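Local atomic coordinates of tailspike protein (Acinetobacter phage vB_ApiP_P1, PDB entry 6E1R), a protein that probably binds and cleaves the capsular polysaccharide of its Acinetobacter host, as a trimeric phage tailspike. Residues L428-N440 and A542-T554. Numbering follows the deposited sequence.
Sequences LTSYKHNYKKTIN and AMEVFTTGNVQAT
Strand 435-440 runs antiparallel to strand 542-548, their axes 4.8 Å apart at closest approach, with Lys436 facing Val545 and Thr438 facing Met543 as hydrogen-bonded pairs. Thr547 N donates to Asn434 O. Asn434 suits this spot because its amide can bond beyond the strand: ND2 reaches Thr547 O at 3.3 Å, from above the carbonyl plane, while OD1 accepts from Ser430 N of the second subunit.

Tyr435, Lys437, Glu544 and Phe546 share one face. The tyrosine and phenylalanine side chains lie side by side, Tyr435 CD2 3.4 Å from Phe546 CE2, their ring planes oblique at 52°. With CG anti to the backbone N (chi1 156°), the Tyr435 ring leans obliquely toward Lys437, and its hydroxyl donates to the anti lone pair of Glu544 OE2 at 2.9 Å. The aliphatic part of Lys437 crosses the glutamate stem, CD 3.4 Å from Glu544 CG, and its ammonium probably adds a longer-range attraction to the carboxylate.

The pairing joins the first and last strands in sequence of the antiparallel sheet in the C-terminal domain, beyond the parallel beta-helix; they are neighbours, with 435-443 at the sheet's edge within the chain. Leu428, Thr429, Lys432 and His433 pair in parallel with a strand of the second subunit, and Phe546 packs on Asn550 of the third.

On the opposite face, the methylene chain of Lys436 passes over the C-terminal backbone, CD 3.5 Å from Ala553 O, and the small Ala553 methyl packs against it. Bends at chi2 and chi4 (-59°) bring NZ to Thr438 OG1, a hydroxyl also bonded to Val451 O.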
loop_
_atom_site.group_PDB
_atom_site.type_symbol
_atom_site.label_atom_id
_atom_site.label_comp_id
_atom_site.label_asym_id
_atom_site.label_seq_id
_atom_site.Cartn_x
_atom_site.Cartn_y
_atom_site.Cartn_z
ATOM N N LEU A 428 -31.716 8.876 -4.511
ATOM C CA LEU A 428 -31.069 8.940 -5.814
ATOM C C LEU A 428 -31.513 10.198 -6.546
ATOM O O LEU A 428 -32.708 10.505 -6.594
ATOM C CB LEU A 428 -31.400 7.705 -6.652
ATOM C CG LEU A 428 -30.905 7.727 -8.100
ATOM C CD1 LEU A 428 -29.383 7.722 -8.156
ATOM C CD2 LEU A 428 -31.480 6.557 -8.873
ATOM N N THR A 429 -30.550 10.915 -7.117
ATOM C CA THR A 429 -30.816 12.101 -7.926
ATOM C C THR A 429 -30.294 11.819 -9.330
ATOM O O THR A 429 -29.086 11.882 -9.577
ATOM C CB THR A 429 -30.160 13.342 -7.327
ATOM O OG1 THR A 429 -30.678 13.571 -6.011
ATOM C CG2 THR A 429 -30.436 14.561 -8.194
ATOM N N SER A 430 -31.206 11.507 -10.245
ATOM C CA SER A 430 -30.836 11.216 -11.626
ATOM C C SER A 430 -32.022 11.575 -12.507
ATOM O O SER A 430 -33.045 10.885 -12.481
ATOM C CB SER A 430 -30.445 9.752 -11.800
ATOM O OG SER A 430 -29.994 9.508 -13.121
ATOM N N TYR A 431 -31.884 12.647 -13.282
ATOM C CA TYR A 431 -32.962 13.102 -14.148
ATOM C C TYR A 431 -32.835 12.561 -15.564
ATOM O O TYR A 431 -33.853 12.361 -16.236
ATOM C CB TYR A 431 -33.006 14.630 -14.163
ATOM C CG TYR A 431 -33.184 15.220 -12.783
ATOM C CD1 TYR A 431 -34.427 15.226 -12.162
ATOM C CD2 TYR A 431 -32.105 15.753 -12.092
ATOM C CE1 TYR A 431 -34.591 15.759 -10.895
ATOM C CE2 TYR A 431 -32.259 16.289 -10.826
ATOM C CZ TYR A 431 -33.503 16.288 -10.233
ATOM O OH TYR A 431 -33.657 16.819 -8.972
ATOM N N LYS A 432 -31.611 12.321 -16.028
ATOM C CA LYS A 432 -31.383 11.676 -17.321
ATOM C C LYS A 432 -31.255 10.161 -17.141
ATOM O O LYS A 432 -30.234 9.541 -17.443
ATOM C CB LYS A 432 -30.153 12.270 -17.997
ATOM C CG LYS A 432 -30.330 13.723 -18.405
ATOM C CD LYS A 432 -29.152 14.231 -19.217
ATOM C CE LYS A 432 -29.325 15.702 -19.554
ATOM N NZ LYS A 432 -28.205 16.228 -20.383
ATOM N N HIS A 433 -32.332 9.571 -16.627
ATOM C CA HIS A 433 -32.421 8.136 -16.386
ATOM C C HIS A 433 -33.129 7.483 -17.568
ATOM O O HIS A 433 -34.267 7.847 -17.887
ATOM C CB HIS A 433 -33.169 7.856 -15.082
ATOM C CG HIS A 433 -33.419 6.403 -14.823
ATOM N ND1 HIS A 433 -34.451 5.959 -14.026
ATOM C CD2 HIS A 433 -32.765 5.294 -15.243
ATOM C CE1 HIS A 433 -34.429 4.639 -13.973
ATOM N NE2 HIS A 433 -33.414 4.210 -14.703
ATOM N N ASN A 434 -32.460 6.519 -18.204
ATOM C CA ASN A 434 -32.963 5.881 -19.423
ATOM C C ASN A 434 -33.325 6.941 -20.461
ATOM O O ASN A 434 -34.401 6.930 -21.061
ATOM C CB ASN A 434 -34.151 4.966 -19.120
ATOM C CG ASN A 434 -33.800 3.856 -18.146
ATOM O OD1 ASN A 434 -32.635 3.485 -18.003
ATOM N ND2 ASN A 434 -34.810 3.319 -17.471
ATOM N N TYR A 435 -32.392 7.863 -20.670
ATOM C CA TYR A 435 -32.617 9.104 -21.392
ATOM C C TYR A 435 -31.955 9.041 -22.761
ATOM O O TYR A 435 -30.861 8.489 -22.907
ATOM C CB TYR A 435 -32.078 10.281 -20.569
ATOM C CG TYR A 435 -31.701 11.538 -21.326
ATOM C CD1 TYR A 435 -30.433 11.691 -21.876
ATOM C CD2 TYR A 435 -32.593 12.595 -21.442
ATOM C CE1 TYR A 435 -30.078 12.843 -22.547
ATOM C CE2 TYR A 435 -32.246 13.754 -22.110
ATOM C CZ TYR A 435 -30.987 13.872 -22.660
ATOM O OH TYR A 435 -30.632 15.022 -23.327
ATOM N N LYS A 436 -32.625 9.607 -23.763
ATOM C CA LYS A 436 -32.072 9.691 -25.105
ATOM C C LYS A 436 -32.422 11.036 -25.720
ATOM O O LYS A 436 -33.538 11.536 -25.550
ATOM C CB LYS A 436 -32.580 8.562 -26.011
ATOM C CG LYS A 436 -31.778 8.429 -27.295
ATOM C CD LYS A 436 -32.641 8.027 -28.472
ATOM C CE LYS A 436 -31.826 7.987 -29.755
ATOM N NZ LYS A 436 -31.200 9.305 -30.056
ATOM N N LYS A 437 -31.458 11.612 -26.431
ATOM C CA LYS A 437 -31.606 12.896 -27.102
ATOM C C LYS A 437 -31.487 12.696 -28.603
ATOM O O LYS A 437 -30.552 12.040 -29.075
ATOM C CB LYS A 437 -30.531 13.880 -26.626
ATOM C CG LYS A 437 -30.561 15.256 -27.281
ATOM C CD LYS A 437 -31.593 16.168 -26.666
ATOM C CE LYS A 437 -31.299 17.624 -26.991
ATOM N NZ LYS A 437 -29.975 18.047 -26.458
ATOM N N THR A 438 -32.439 13.251 -29.349
ATOM C CA THR A 438 -32.385 13.260 -30.805
ATOM C C THR A 438 -32.608 14.691 -31.267
ATOM O O THR A 438 -33.634 15.296 -30.939
ATOM C CB THR A 438 -33.429 12.321 -31.413
ATOM O OG1 THR A 438 -33.368 11.050 -30.755
ATOM C CG2 THR A 438 -33.154 12.121 -32.896
ATOM N N ILE A 439 -31.653 15.227 -32.023
ATOM C CA ILE A 439 -31.723 16.614 -32.467
ATOM C C ILE A 439 -31.895 16.660 -33.977
ATOM O O ILE A 439 -31.899 15.620 -34.645
ATOM C CB ILE A 439 -30.476 17.403 -32.027
ATOM C CG1 ILE A 439 -29.225 16.852 -32.714
ATOM C CG2 ILE A 439 -30.324 17.357 -30.516
ATOM C CD1 ILE A 439 -27.992 17.708 -32.514
ATOM N N ASN A 440 -32.043 17.872 -34.517
ATOM C CA ASN A 440 -32.148 18.093 -35.960
ATOM C C ASN A 440 -33.321 17.325 -36.563
ATOM O O ASN A 440 -33.229 16.777 -37.664
ATOM C CB ASN A 440 -30.839 17.744 -36.670
ATOM C CG ASN A 440 -29.660 18.531 -36.132
ATOM O OD1 ASN A 440 -29.831 19.601 -35.548
ATOM N ND2 ASN A 440 -28.457 18.001 -36.325
ATOM N N ALA A 542 -36.239 19.097 -31.425
ATOM C CA ALA A 542 -35.390 18.147 -30.719
ATOM C C ALA A 542 -36.197 17.469 -29.624
ATOM O O ALA A 542 -36.874 18.142 -28.841
ATOM C CB ALA A 542 -34.160 18.839 -30.121
HETATM N N MSE A 543 -36.121 16.143 -29.570
HETATM C CA MSE A 543 -36.848 15.374 -28.568
HETATM C C MSE A 543 -35.925 14.822 -27.487
HETATM O O MSE A 543 -34.740 14.578 -27.725
HETATM C CB MSE A 543 -37.611 14.217 -29.221
HETATM C CG MSE A 543 -38.922 14.603 -29.889
HETATM SE SE MSE A 543 -38.698 15.709 -31.478
HETATM C CE MSE A 543 -40.434 15.399 -32.301
ATOM N N GLU A 544 -36.484 14.628 -26.296
ATOM C CA GLU A 544 -35.799 13.962 -25.195
ATOM C C GLU A 544 -36.736 12.906 -24.635
ATOM O O GLU A 544 -37.827 13.234 -24.157
ATOM C CB GLU A 544 -35.388 14.956 -24.104
ATOM C CG GLU A 544 -34.269 15.893 -24.518
ATOM C CD GLU A 544 -33.945 16.933 -23.465
ATOM O OE1 GLU A 544 -34.845 17.720 -23.103
ATOM O OE2 GLU A 544 -32.786 16.963 -22.997
ATOM N N VAL A 545 -36.317 11.645 -24.697
ATOM C CA VAL A 545 -37.161 10.517 -24.327
ATOM C C VAL A 545 -36.654 9.929 -23.018
ATOM O O VAL A 545 -35.445 9.744 -22.833
ATOM C CB VAL A 545 -37.191 9.450 -25.439
ATOM C CG1 VAL A 545 -38.155 8.328 -25.082
ATOM C CG2 VAL A 545 -37.572 10.082 -26.770
ATOM N N PHE A 546 -37.584 9.630 -22.113
ATOM C CA PHE A 546 -37.293 8.997 -20.830
ATOM C C PHE A 546 -38.146 7.738 -20.746
ATOM O O PHE A 546 -39.376 7.823 -20.682
ATOM C CB PHE A 546 -37.594 9.937 -19.660
ATOM C CG PHE A 546 -36.898 11.268 -19.743
ATOM C CD1 PHE A 546 -37.417 12.292 -20.522
ATOM C CD2 PHE A 546 -35.732 11.501 -19.031
ATOM C CE1 PHE A 546 -36.780 13.518 -20.596
ATOM C CE2 PHE A 546 -35.091 12.727 -19.100
ATOM C CZ PHE A 546 -35.616 13.736 -19.884
ATOM N N THR A 547 -37.500 6.577 -20.737
ATOM C CA THR A 547 -38.207 5.308 -20.808
ATOM C C THR A 547 -38.299 4.658 -19.434
ATOM O O THR A 547 -37.478 4.909 -18.547
ATOM C CB THR A 547 -37.523 4.347 -21.786
ATOM O OG1 THR A 547 -36.363 3.777 -21.168
ATOM C CG2 THR A 547 -37.108 5.082 -23.051
ATOM N N THR A 548 -39.319 3.820 -19.269
ATOM C CA THR A 548 -39.548 3.070 -18.043
ATOM C C THR A 548 -40.110 1.708 -18.416
ATOM O O THR A 548 -40.956 1.603 -19.308
ATOM C CB THR A 548 -40.519 3.802 -17.102
ATOM O OG1 THR A 548 -40.040 5.129 -16.849
ATOM C CG2 THR A 548 -40.654 3.060 -15.781
ATOM N N GLY A 549 -39.636 0.668 -17.737
ATOM C CA GLY A 549 -40.134 -0.668 -17.993
ATOM C C GLY A 549 -39.282 -1.449 -18.972
ATOM O O GLY A 549 -38.073 -1.220 -19.072
ATOM N N ASN A 550 -39.901 -2.374 -19.699
ATOM C CA ASN A 550 -39.185 -3.244 -20.634
ATOM C C ASN A 550 -39.059 -2.618 -22.020
ATOM O O ASN A 550 -39.427 -3.225 -23.024
ATOM C CB ASN A 550 -39.883 -4.595 -20.711
ATOM C CG ASN A 550 -39.824 -5.354 -19.402
ATOM O OD1 ASN A 550 -40.851 -5.766 -18.866
ATOM N ND2 ASN A 550 -38.617 -5.544 -18.880
ATOM N N VAL A 551 -38.522 -1.400 -22.092
ATOM C CA VAL A 551 -38.319 -0.730 -23.370
ATOM C C VAL A 551 -37.160 0.248 -23.233
ATOM O O VAL A 551 -36.943 0.843 -22.173
ATOM C CB VAL A 551 -39.608 -0.020 -23.856
ATOM C CG1 VAL A 551 -39.940 1.175 -22.971
ATOM C CG2 VAL A 551 -39.477 0.396 -25.318
ATOM N N GLN A 552 -36.404 0.400 -24.319
ATOM C CA GLN A 552 -35.294 1.336 -24.388
ATOM C C GLN A 552 -35.341 2.069 -25.720
ATOM O O GLN A 552 -35.727 1.494 -26.741
ATOM C CB GLN A 552 -33.946 0.620 -24.228
ATOM C CG GLN A 552 -33.667 -0.421 -25.303
ATOM C CD GLN A 552 -32.270 -1.001 -25.215
ATOM O OE1 GLN A 552 -31.441 -0.545 -24.425
ATOM N NE2 GLN A 552 -32.000 -2.014 -26.030
ATOM N N ALA A 553 -34.958 3.343 -25.702
ATOM C CA ALA A 553 -34.928 4.178 -26.898
ATOM C C ALA A 553 -33.471 4.400 -27.285
ATOM O O ALA A 553 -32.729 5.080 -26.569
ATOM C CB ALA A 553 -35.644 5.505 -26.659
ATOM N N THR A 554 -33.066 3.832 -28.419
ATOM C CA THR A 554 -31.684 3.939 -28.876
ATOM C C THR A 554 -31.609 4.527 -30.282
ATOM O O THR A 554 -30.522 4.784 -30.801
ATOM C CB THR A 554 -30.978 2.569 -28.873
ATOM O OG1 THR A 554 -31.632 1.688 -29.794
ATOM C CG2 THR A 554 -31.006 1.955 -27.480
ATOM O OXT THR A 554 -32.630 4.756 -30.930
#